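Local coordinates for nitrogen regulatory protein P-II (Thiomonas intermedia, PDB 5D4N) that binds adenine nucleotides and bicarbonate as a carboxysome-associated PII-like signalling protein, and probably regulates the activity of other proteins, at residues K10-I15 and G91-H96; I14-A19 and A62-I67; A31-Y36 and I66-P71. All blocks are in the same frame, centred on the assembly; numbering follows the deposited sequence.

Contact 1: residues K10-I15 and G91-H96; sequences KKLEII and GVVFVH. With ADP (adenosine-5'-diphosphate), chain D; ACT (acetate ion), chain G.
Lys11 and His96 face each other as a hydrogen-bonded pair of two antiparallel strands, and the imidazole adds a bond to the usual two. Lys11 O takes the backbone N of His96 at 2.8 Å and its ND1 at 3.2 Å, the two donors arriving from opposite faces of the carbonyl plane. His96 reaches back this way because CG stands beside its own backbone N (chi1 -65°), and the ring then lies with one face under Lys11 CE, a CH-pi contact of 4.3 Å from that carbon to the ring centroid. The Lys11 side chain bends at chi3 and brings NZ into a salt bridge with Glu13 OE2, met on the anti side and out of the carboxylate plane; the stronger partner of this NZ is Glu13 of the third subunit. In turn Glu13 OE1 and His96 NE2 are both bonded to Lys11 of the second subunit, so these buried polar ends are paired around the trimer. Glu13 OE1 also lies at the edge of the Phe94 ring, 3.7 Å from CD2. Glu13 and Phe94 exchange two backbone bonds, as do Ile15 and Val92. Val93 N, turned away from strand 7-17, donates to acetate OXT, an ion also held by Arg102 of the second subunit. On the opposite face Leu12 CD2 lies alongside Val95 CG2 at 3.8 Å. Phe94 CZ meets ADP C2 at 3.5 Å, and Gly91 N donates almost straight to ADP O1A (2.9 Å). This is the pairing of the first strand, 7-17, with the last, 92-100, in the ferredoxin-like PII fold, carrying part of the nucleotide pocket between subunits.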
loop_
_atom_site.group_PDB
_atom_site.type_symbol
_atom_site.label_atom_id
_atom_site.label_comp_id
_atom_site.label_asym_id
_atom_site.label_seq_id
_atom_site.Cartn_x
_atom_site.Cartn_y
_atom_site.Cartn_z
ATOM N N LYS A 10 -3.736 5.514 -12.074
ATOM C CA LYS A 10 -4.425 5.392 -10.782
ATOM C C LYS A 10 -4.041 4.048 -10.185
ATOM O O LYS A 10 -3.638 3.136 -10.928
ATOM C CB LYS A 10 -5.945 5.458 -11.004
ATOM C CG LYS A 10 -6.427 6.809 -11.592
ATOM C CD LYS A 10 -6.352 7.949 -10.583
ATOM C CE LYS A 10 -6.776 9.244 -11.265
ATOM N NZ LYS A 10 -6.881 10.372 -10.325
ATOM N N LYS A 11 -4.090 3.921 -8.855
ATOM C CA LYS A 11 -3.805 2.633 -8.229
ATOM C C LYS A 11 -4.896 2.376 -7.222
ATOM O O LYS A 11 -5.120 3.185 -6.312
ATOM C CB LYS A 11 -2.448 2.620 -7.531
ATOM C CG LYS A 11 -1.970 1.195 -7.167
ATOM C CD LYS A 11 -0.918 1.209 -6.067
ATOM C CE LYS A 11 -1.486 1.480 -4.699
ATOM N NZ LYS A 11 -0.390 1.419 -3.668
ATOM N N LEU A 12 -5.595 1.265 -7.408
ATOM C CA LEU A 12 -6.628 0.884 -6.441
ATOM C C LEU A 12 -6.045 -0.036 -5.399
ATOM O O LEU A 12 -5.226 -0.900 -5.706
ATOM C CB LEU A 12 -7.751 0.104 -7.150
ATOM C CG LEU A 12 -8.441 0.798 -8.337
ATOM C CD1 LEU A 12 -9.603 -0.059 -8.843
ATOM C CD2 LEU A 12 -8.918 2.157 -7.972
ATOM N N GLU A 13 -6.517 0.115 -4.159
ATOM C CA GLU A 13 -6.270 -0.862 -3.096
ATOM C C GLU A 13 -7.679 -1.347 -2.734
ATOM O O GLU A 13 -8.514 -0.531 -2.324
ATOM C CB GLU A 13 -5.616 -0.244 -1.853
ATOM C CG GLU A 13 -4.153 0.060 -2.155
ATOM C CD GLU A 13 -3.372 0.687 -1.014
ATOM O OE1 GLU A 13 -3.986 1.119 -0.014
ATOM O OE2 GLU A 13 -2.131 0.780 -1.146
ATOM N N ILE A 14 -7.976 -2.626 -2.996
ATOM C CA ILE A 14 -9.329 -3.179 -2.792
ATOM C C ILE A 14 -9.209 -4.175 -1.659
ATOM O O ILE A 14 -8.527 -5.187 -1.821
ATOM C CB ILE A 14 -9.798 -3.872 -4.071
ATOM C CG1 ILE A 14 -9.783 -2.895 -5.264
ATOM C CG2 ILE A 14 -11.207 -4.494 -3.850
ATOM C CD1 ILE A 14 -9.734 -3.641 -6.654
ATOM N N ILE A 15 -9.830 -3.879 -0.512
ATOM C CA ILE A 15 -9.687 -4.741 0.667
ATOM C C ILE A 15 -10.990 -5.455 0.876
ATOM O O ILE A 15 -12.025 -4.816 0.992
ATOM C CB ILE A 15 -9.258 -3.934 1.917
ATOM C CG1 ILE A 15 -7.897 -3.204 1.641
ATOM C CG2 ILE A 15 -9.185 -4.888 3.135
ATOM C CD1 ILE A 15 -7.508 -2.079 2.669
ATOM N N GLY A 91 -15.668 -4.391 3.252
ATOM C CA GLY A 91 -14.512 -4.020 2.439
ATOM C C GLY A 91 -14.509 -2.591 1.997
ATOM O O GLY A 91 -15.483 -1.859 2.183
ATOM N N VAL A 92 -13.379 -2.173 1.427
ATOM C CA VAL A 92 -13.187 -0.775 1.013
ATOM C C VAL A 92 -12.332 -0.707 -0.237
ATOM O O VAL A 92 -11.586 -1.639 -0.539
ATOM C CB VAL A 92 -12.506 0.041 2.148
ATOM C CG1 VAL A 92 -13.409 0.205 3.387
ATOM C CG2 VAL A 92 -11.166 -0.589 2.539
ATOM N N VAL A 93 -12.451 0.412 -0.960
ATOM C CA VAL A 93 -11.598 0.689 -2.120
ATOM C C VAL A 93 -10.970 2.055 -1.957
ATOM O O VAL A 93 -11.687 3.067 -1.767
ATOM C CB VAL A 93 -12.298 0.566 -3.493
ATOM C CG1 VAL A 93 -11.297 0.840 -4.629
ATOM C CG2 VAL A 93 -12.923 -0.812 -3.669
ATOM N N PHE A 94 -9.621 2.102 -2.043
ATOM C CA PHE A 94 -8.897 3.364 -1.958
ATOM C C PHE A 94 -8.315 3.659 -3.321
ATOM O O PHE A 94 -7.587 2.814 -3.867
ATOM C CB PHE A 94 -7.782 3.282 -0.929
ATOM C CG PHE A 94 -8.198 2.887 0.469
ATOM C CD1 PHE A 94 -9.405 3.336 1.009
ATOM C CD2 PHE A 94 -7.394 2.051 1.242
ATOM C CE1 PHE A 94 -9.798 2.961 2.312
ATOM C CE2 PHE A 94 -7.773 1.701 2.532
ATOM C CZ PHE A 94 -8.957 2.166 3.070
ATOM N N VAL A 95 -8.600 4.838 -3.851
ATOM C CA VAL A 95 -8.054 5.233 -5.182
ATOM C C VAL A 95 -6.879 6.165 -4.962
ATOM O O VAL A 95 -7.022 7.168 -4.263
ATOM C CB VAL A 95 -9.118 5.932 -6.074
ATOM C CG1 VAL A 95 -8.533 6.192 -7.483
ATOM C CG2 VAL A 95 -10.416 5.093 -6.148
ATOM N N HIS A 96 -5.713 5.810 -5.534
ATOM C CA HIS A 96 -4.504 6.633 -5.376
ATOM C C HIS A 96 -4.096 7.174 -6.742
ATOM O O HIS A 96 -4.358 6.540 -7.788
ATOM C CB HIS A 96 -3.311 5.731 -4.942
ATOM C CG HIS A 96 -3.447 5.102 -3.592
ATOM N ND1 HIS A 96 -4.334 4.065 -3.375
ATOM C CD2 HIS A 96 -2.760 5.337 -2.445
ATOM C CE1 HIS A 96 -4.177 3.721 -2.092
ATOM N NE2 HIS A 96 -3.236 4.444 -1.505
HETATM P PB ADP D . -17.605 -4.968 8.722
HETATM O O1B ADP D . -18.638 -3.981 8.789
HETATM O O2B ADP D . -18.170 -6.261 8.205
HETATM O O3B ADP D . -17.028 -5.221 10.097
HETATM P PA ADP D . -16.019 -3.093 6.988
HETATM O O1A ADP D . -16.548 -3.013 5.601
HETATM O O2A ADP D . -16.380 -1.818 7.783
HETATM O O3A ADP D . -16.463 -4.445 7.725
HETATM O "O5'" ADP D . -14.432 -3.196 6.920
HETATM C "C5'" ADP D . -13.836 -4.380 6.367
HETATM C "C4'" ADP D . -12.338 -4.220 6.342
HETATM O "O4'" ADP D . -11.990 -3.084 5.526
HETATM C "C3'" ADP D . -11.724 -3.903 7.698
HETATM O "O3'" ADP D . -11.551 -5.070 8.496
HETATM C "C2'" ADP D . -10.391 -3.283 7.276
HETATM O "O2'" ADP D . -9.509 -4.306 6.861
HETATM C "C1'" ADP D . -10.806 -2.477 6.039
HETATM N N9 ADP D . -11.095 -1.084 6.368
HETATM C C8 ADP D . -12.298 -0.538 6.736
HETATM N N7 ADP D . -12.227 0.721 7.095
HETATM C C5 ADP D . -10.884 1.031 6.942
HETATM C C6 ADP D . -10.160 2.229 7.120
HETATM N N6 ADP D . -10.704 3.360 7.600
HETATM N N1 ADP D . -8.844 2.220 6.798
HETATM C C2 ADP D . -8.291 1.080 6.367
HETATM N N3 ADP D . -8.867 -0.115 6.193
HETATM C C4 ADP D . -10.175 -0.068 6.486
HETATM C C ACT G . -15.060 3.386 -0.546
HETATM O O ACT G . -16.043 4.141 -0.223
HETATM O OXT ACT G . -14.622 2.326 0.063
HETATM C CH3 ACT G . -14.279 3.786 -1.820
#

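Contact 2: residues I14-A19 and A62-I67; sequences IILEGA and ALIMII. With ADP (adenosine-5'-diphosphate), chain D.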
loop_
_atom_site.group_PDB
_atom_site.type_symbol
_atom_site.label_atom_id
_atom_site.label_comp_id
_atom_site.label_asym_id
_atom_site.label_seq_id
_atom_site.Cartn_x
_atom_site.Cartn_y
_atom_site.Cartn_z
ATOM N N ILE A 14 -7.976 -2.626 -2.996
ATOM C CA ILE A 14 -9.329 -3.179 -2.792
ATOM C C ILE A 14 -9.209 -4.175 -1.659
ATOM O O ILE A 14 -8.527 -5.187 -1.821
ATOM C CB ILE A 14 -9.798 -3.872 -4.071
ATOM C CG1 ILE A 14 -9.783 -2.895 -5.264
ATOM C CG2 ILE A 14 -11.207 -4.494 -3.850
ATOM C CD1 ILE A 14 -9.734 -3.641 -6.654
ATOM N N ILE A 15 -9.830 -3.879 -0.512
ATOM C CA ILE A 15 -9.687 -4.741 0.667
ATOM C C ILE A 15 -10.990 -5.455 0.876
ATOM O O ILE A 15 -12.025 -4.816 0.992
ATOM C CB ILE A 15 -9.258 -3.934 1.917
ATOM C CG1 ILE A 15 -7.897 -3.204 1.641
ATOM C CG2 ILE A 15 -9.185 -4.888 3.135
ATOM C CD1 ILE A 15 -7.508 -2.079 2.669
ATOM N N LEU A 16 -10.948 -6.783 0.866
ATOM C CA LEU A 16 -12.173 -7.573 0.975
ATOM C C LEU A 16 -11.888 -8.964 1.492
ATOM O O LEU A 16 -10.735 -9.373 1.573
ATOM C CB LEU A 16 -12.936 -7.609 -0.387
ATOM C CG LEU A 16 -12.399 -8.549 -1.491
ATOM C CD1 LEU A 16 -13.346 -8.520 -2.700
ATOM C CD2 LEU A 16 -10.999 -8.166 -1.966
ATOM N N GLU A 17 -12.938 -9.706 1.856
ATOM C CA GLU A 17 -12.729 -11.068 2.346
ATOM C C GLU A 17 -12.211 -11.949 1.226
ATOM O O GLU A 17 -12.662 -11.840 0.081
ATOM C CB GLU A 17 -14.041 -11.640 2.891
ATOM C CG GLU A 17 -14.499 -10.923 4.157
ATOM C CD GLU A 17 -15.983 -11.149 4.416
ATOM O OE1 GLU A 17 -16.806 -10.598 3.650
ATOM O OE2 GLU A 17 -16.327 -11.937 5.324
ATOM N N GLY A 18 -11.275 -12.817 1.563
ATOM C CA GLY A 18 -10.649 -13.688 0.571
ATOM C C GLY A 18 -11.626 -14.566 -0.195
ATOM O O GLY A 18 -11.340 -14.964 -1.329
ATOM N N ALA A 19 -12.788 -14.914 0.429
ATOM C CA ALA A 19 -13.798 -15.751 -0.265
ATOM C C ALA A 19 -14.357 -15.067 -1.518
ATOM O O ALA A 19 -14.894 -15.748 -2.396
ATOM C CB ALA A 19 -14.932 -16.101 0.677
ATOM N N ALA A 62 -9.236 -15.462 4.773
ATOM C CA ALA A 62 -8.728 -14.249 5.403
ATOM C C ALA A 62 -8.872 -13.018 4.488
ATOM O O ALA A 62 -8.974 -13.173 3.252
ATOM C CB ALA A 62 -7.261 -14.437 5.805
ATOM N N LEU A 63 -8.909 -11.817 5.094
ATOM C CA LEU A 63 -8.952 -10.573 4.317
ATOM C C LEU A 63 -7.762 -10.517 3.395
ATOM O O LEU A 63 -6.675 -10.992 3.736
ATOM C CB LEU A 63 -8.887 -9.298 5.187
ATOM C CG LEU A 63 -10.106 -8.866 5.964
ATOM C CD1 LEU A 63 -9.745 -7.652 6.811
ATOM C CD2 LEU A 63 -11.275 -8.502 5.055
ATOM N N ILE A 64 -7.966 -9.928 2.223
ATOM C CA ILE A 64 -6.881 -9.715 1.270
ATOM C C ILE A 64 -6.943 -8.276 0.781
ATOM O O ILE A 64 -7.979 -7.607 0.912
ATOM C CB ILE A 64 -6.955 -10.696 0.047
ATOM C CG1 ILE A 64 -8.278 -10.477 -0.767
ATOM C CG2 ILE A 64 -6.781 -12.139 0.473
ATOM C CD1 ILE A 64 -8.344 -11.235 -2.081
ATOM N N MET A 65 -5.839 -7.801 0.205
ATOM C CA MET A 65 -5.818 -6.496 -0.432
ATOM C C MET A 65 -5.343 -6.705 -1.839
ATOM O O MET A 65 -4.242 -7.247 -2.051
ATOM C CB MET A 65 -4.889 -5.500 0.290
ATOM C CG MET A 65 -4.840 -4.176 -0.426
ATOM S SD MET A 65 -3.968 -2.879 0.504
ATOM C CE MET A 65 -2.273 -3.568 0.555
ATOM N N ILE A 66 -6.172 -6.306 -2.804
ATOM C CA ILE A 66 -5.794 -6.430 -4.213
ATOM C C ILE A 66 -5.310 -5.050 -4.626
ATOM O O ILE A 66 -6.050 -4.062 -4.472
ATOM C CB ILE A 66 -7.004 -6.872 -5.068
ATOM C CG1 ILE A 66 -7.505 -8.240 -4.597
ATOM C CG2 ILE A 66 -6.569 -6.905 -6.551
ATOM C CD1 ILE A 66 -8.883 -8.660 -5.239
ATOM N N ILE A 67 -4.076 -4.978 -5.152
ATOM C CA ILE A 67 -3.491 -3.719 -5.586
ATOM C C ILE A 67 -3.567 -3.760 -7.097
ATOM O O ILE A 67 -3.027 -4.687 -7.715
ATOM C CB ILE A 67 -2.003 -3.613 -5.135
ATOM C CG1 ILE A 67 -1.878 -3.631 -3.606
ATOM C CG2 ILE A 67 -1.353 -2.356 -5.742
ATOM C CD1 ILE A 67 -0.396 -3.860 -3.155
HETATM P PB ADP D . -17.605 -4.968 8.722
HETATM O O1B ADP D . -18.638 -3.981 8.789
HETATM O O2B ADP D . -18.170 -6.261 8.205
HETATM O O3B ADP D . -17.028 -5.221 10.097
HETATM P PA ADP D . -16.019 -3.093 6.988
HETATM O O1A ADP D . -16.548 -3.013 5.601
HETATM O O2A ADP D . -16.380 -1.818 7.783
HETATM O O3A ADP D . -16.463 -4.445 7.725
HETATM O "O5'" ADP D . -14.432 -3.196 6.920
HETATM C "C5'" ADP D . -13.836 -4.380 6.367
HETATM C "C4'" ADP D . -12.338 -4.220 6.342
HETATM O "O4'" ADP D . -11.990 -3.084 5.526
HETATM C "C3'" ADP D . -11.724 -3.903 7.698
HETATM O "O3'" ADP D . -11.551 -5.070 8.496
HETATM C "C2'" ADP D . -10.391 -3.283 7.276
HETATM O "O2'" ADP D . -9.509 -4.306 6.861
HETATM C "C1'" ADP D . -10.806 -2.477 6.039
HETATM N N9 ADP D . -11.095 -1.084 6.368
HETATM C C8 ADP D . -12.298 -0.538 6.736
HETATM N N7 ADP D . -12.227 0.721 7.095
HETATM C C5 ADP D . -10.884 1.031 6.942
HETATM C C6 ADP D . -10.160 2.229 7.120
HETATM N N6 ADP D . -10.704 3.360 7.600
HETATM N N1 ADP D . -8.844 2.220 6.798
HETATM C C2 ADP D . -8.291 1.080 6.367
HETATM N N3 ADP D . -8.867 -0.115 6.193
HETATM C C4 ADP D . -10.175 -0.068 6.486
#
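Strands 14-17 and 63-67 run antiparallel, their axes 4.6 Å apart at the closest, with paired backbone bonds between Ile14 and Ile66 and between Leu16 and Ile64; a weak one from Gly18 N to Ala62 O follows where the first strand gives way to a 3-10 turn. Leu16 CG stands between its backbone N and carbonyl carbon (chi1 77°), and CD2 is thereby laid alongside Ile64 CG1 at 3.8 Å and against Ile66 CD1 at 3.9 Å. The side chains of Ile14, Leu16, Ile64 and Ile66 thus lie on one apolar face, which in this ferredoxin-like fold is the side of the sheet covered by helices 21-31 and 72-88. On the opposite face Ile15 CG1 meets Met65 CG at 3.8 Å, the two side chains crossing at a slant, while CG2 points to the ribose, 3.8 Å from ADP O2'. An alanine in place of Ile15 would probably open a gap beside Met65 CG and take away the methyl that lies against ADP O2'. Leu63 turns CD2 under the carbonyl of Leu16, 3.6 Å from its O, and sends CD1 to within 3.4 Å of ADP O2'.

Contact 3: residues A31-Y36 and I66-P71; sequences AGVKGY and IIAAVP. With AMP (adenosine monophosphate), chain F.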
loop_
_atom_site.group_PDB
_atom_site.type_symbol
_atom_site.label_atom_id
_atom_site.label_comp_id
_atom_site.label_asym_id
_atom_site.label_seq_id
_atom_site.Cartn_x
_atom_site.Cartn_y
_atom_site.Cartn_z
ATOM N N ALA A 31 -12.788 -5.591 -17.057
ATOM C CA ALA A 31 -12.574 -4.177 -17.346
ATOM C C ALA A 31 -11.327 -3.917 -18.191
ATOM O O ALA A 31 -11.170 -2.816 -18.730
ATOM C CB ALA A 31 -12.494 -3.410 -16.049
ATOM N N GLY A 32 -10.473 -4.921 -18.357
ATOM C CA GLY A 32 -9.257 -4.754 -19.151
ATOM C C GLY A 32 -8.020 -4.414 -18.333
ATOM O O GLY A 32 -6.994 -4.005 -18.889
ATOM N N VAL A 33 -8.091 -4.596 -17.001
ATOM C CA VAL A 33 -6.950 -4.364 -16.103
ATOM C C VAL A 33 -5.884 -5.376 -16.465
ATOM O O VAL A 33 -6.186 -6.570 -16.642
ATOM C CB VAL A 33 -7.363 -4.470 -14.604
ATOM C CG1 VAL A 33 -6.155 -4.410 -13.671
ATOM C CG2 VAL A 33 -8.394 -3.399 -14.242
ATOM N N LYS A 34 -4.656 -4.896 -16.657
ATOM C CA LYS A 34 -3.582 -5.742 -17.154
ATOM C C LYS A 34 -2.864 -6.594 -16.127
ATOM O O LYS A 34 -2.227 -7.579 -16.484
ATOM C CB LYS A 34 -2.630 -4.948 -18.077
ATOM C CG LYS A 34 -3.311 -4.485 -19.351
ATOM C CD LYS A 34 -2.482 -4.834 -20.572
ATOM C CE LYS A 34 -2.904 -4.005 -21.750
ATOM N NZ LYS A 34 -4.064 -4.615 -22.450
ATOM N N GLY A 35 -2.982 -6.234 -14.856
ATOM C CA GLY A 35 -2.314 -6.989 -13.818
ATOM C C GLY A 35 -2.801 -6.559 -12.453
ATOM O O GLY A 35 -3.552 -5.587 -12.325
ATOM N N TYR A 36 -2.425 -7.337 -11.436
ATOM C CA TYR A 36 -2.791 -7.003 -10.076
ATOM C C TYR A 36 -1.899 -7.772 -9.135
ATOM O O TYR A 36 -1.300 -8.772 -9.526
ATOM C CB TYR A 36 -4.298 -7.254 -9.779
ATOM C CG TYR A 36 -4.777 -8.654 -10.086
ATOM C CD1 TYR A 36 -4.470 -9.719 -9.244
ATOM C CD2 TYR A 36 -5.556 -8.911 -11.209
ATOM C CE1 TYR A 36 -4.940 -11.010 -9.514
ATOM C CE2 TYR A 36 -6.039 -10.191 -11.485
ATOM C CZ TYR A 36 -5.709 -11.239 -10.644
ATOM O OH TYR A 36 -6.180 -12.501 -10.904
ATOM N N ILE A 66 -6.172 -6.306 -2.804
ATOM C CA ILE A 66 -5.794 -6.430 -4.213
ATOM C C ILE A 66 -5.310 -5.050 -4.626
ATOM O O ILE A 66 -6.050 -4.062 -4.472
ATOM C CB ILE A 66 -7.004 -6.872 -5.068
ATOM C CG1 ILE A 66 -7.505 -8.240 -4.597
ATOM C CG2 ILE A 66 -6.569 -6.905 -6.551
ATOM C CD1 ILE A 66 -8.883 -8.660 -5.239
ATOM N N ILE A 67 -4.076 -4.978 -5.152
ATOM C CA ILE A 67 -3.491 -3.719 -5.586
ATOM C C ILE A 67 -3.567 -3.760 -7.097
ATOM O O ILE A 67 -3.027 -4.687 -7.715
ATOM C CB ILE A 67 -2.003 -3.613 -5.135
ATOM C CG1 ILE A 67 -1.878 -3.631 -3.606
ATOM C CG2 ILE A 67 -1.353 -2.356 -5.742
ATOM C CD1 ILE A 67 -0.396 -3.860 -3.155
ATOM N N ALA A 68 -4.209 -2.759 -7.698
ATOM C CA ALA A 68 -4.351 -2.769 -9.132
ATOM C C ALA A 68 -4.065 -1.416 -9.733
ATOM O O ALA A 68 -4.817 -0.474 -9.478
ATOM C CB ALA A 68 -5.763 -3.237 -9.506
ATOM N N ALA A 69 -2.957 -1.305 -10.512
ATOM C CA ALA A 69 -2.646 -0.072 -11.232
ATOM C C ALA A 69 -3.462 -0.095 -12.506
ATOM O O ALA A 69 -3.395 -1.051 -13.292
ATOM C CB ALA A 69 -1.149 -0.003 -11.574
ATOM N N VAL A 70 -4.254 0.967 -12.701
ATOM C CA VAL A 70 -5.169 1.064 -13.838
ATOM C C VAL A 70 -5.144 2.452 -14.454
ATOM O O VAL A 70 -4.962 3.439 -13.744
ATOM C CB VAL A 70 -6.614 0.702 -13.399
ATOM C CG1 VAL A 70 -6.675 -0.677 -12.766
ATOM C CG2 VAL A 70 -7.234 1.730 -12.437
ATOM N N PRO A 71 -5.422 2.551 -15.765
ATOM C CA PRO A 71 -5.585 3.881 -16.372
ATOM C C PRO A 71 -6.809 4.559 -15.732
ATOM O O PRO A 71 -7.757 3.867 -15.331
ATOM C CB PRO A 71 -5.884 3.563 -17.849
ATOM C CG PRO A 71 -5.515 2.135 -18.042
ATOM C CD PRO A 71 -5.705 1.468 -16.735
HETATM P P AMP F . 4.604 -8.465 -15.287
HETATM O O1P AMP F . 3.512 -8.032 -16.256
HETATM O O2P AMP F . 5.028 -9.885 -15.612
HETATM O O3P AMP F . 5.737 -7.505 -15.173
HETATM O "O5'" AMP F . 3.893 -8.602 -13.847
HETATM C "C5'" AMP F . 4.663 -9.080 -12.720
HETATM C "C4'" AMP F . 3.902 -8.771 -11.455
HETATM O "O4'" AMP F . 3.788 -7.349 -11.291
HETATM C "C3'" AMP F . 2.457 -9.262 -11.451
HETATM O "O3'" AMP F . 2.366 -10.652 -11.171
HETATM C "C2'" AMP F . 1.855 -8.377 -10.352
HETATM O "O2'" AMP F . 2.233 -8.893 -9.081
HETATM C "C1'" AMP F . 2.569 -7.037 -10.628
HETATM N N9 AMP F . 1.795 -6.168 -11.511
HETATM C C8 AMP F . 1.849 -6.096 -12.883
HETATM N N7 AMP F . 0.976 -5.272 -13.408
HETATM C C5 AMP F . 0.282 -4.788 -12.309
HETATM C C6 AMP F . -0.789 -3.881 -12.187
HETATM N N6 AMP F . -1.376 -3.286 -13.242
HETATM N N1 AMP F . -1.224 -3.591 -10.936
HETATM C C2 AMP F . -0.640 -4.185 -9.885
HETATM N N3 AMP F . 0.352 -5.086 -9.881
HETATM C C4 AMP F . 0.784 -5.328 -11.132
HETATM O O HOH W 1 -3.999 -2.179 -15.832
#
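Val33 CG2 presses on Val70 CG1 at 3.5 Å, the closest approach of two side chains between 31-36 and 66-71; Val33 CG1 touches Val70 CG1 too and reaches 4.3 Å from Ala68 CB. Tyr36, where strand 36-46 begins, sets its CB 4.0 Å from Ile66 CG2 and also near Ala68 CB. Its CA makes a CA-H...O contact with Ile67 O at 3.3 Å. With CG standing between the backbone N and the carbonyl carbon (chi1 55°), the phenol leads away from strand 66-70 and packs on Thr25 and Asp29 of helix 21-31. Between these two apolar ends a water accepts from Lys34 N and donates to Ala69 O at 2.8 Å, tying the loop to the strand. Ala69 O takes a second bond, from AMP N6, and Ala69 N gives a nearly straight one to AMP N1 (2.9 Å, 174°), so its backbone reads the adenine edge. Gly35 O comes within 3.3 Å of AMP C6, and a side chain at Gly35 would run into AMP N7. Farther out, a Schellman motif at Gly32 ends helix 21-31 and turns the chain into the loop. Leu74 and Leu78 of helix 72-88 pack on Val33, Val75 on Val70, and Leu28 of helix 21-31 on Ile66; Tyr36 pairs antiparallel with a strand of the third subunit, so that the sheet runs on across the interface.

In the fold
All three contacts are buried, and strands 7-17 and 63-70 connect them: contacts 1 and 2 share Ile14 and Ile15, while contacts 2 and 3 share strand 63-70. The first two join neighbouring strands of one antiparallel sheet, whereas contact 3 sets a helix-to-strand loop on the strand by side chains and a water. Contact 1 carries charged side chains, shared round the trimer, on one face of the sheet; contact 2 is almost wholly apolar beyond its backbone bonds. Contacts 1 and 2 form adjoining parts of an ADP site, Ile15 serving both, while contact 3 lies at an AMP site reaching the third subunit. Between contacts 1 and 2, Lys11 CD packs on Ile67 CG2 at 3.6 Å.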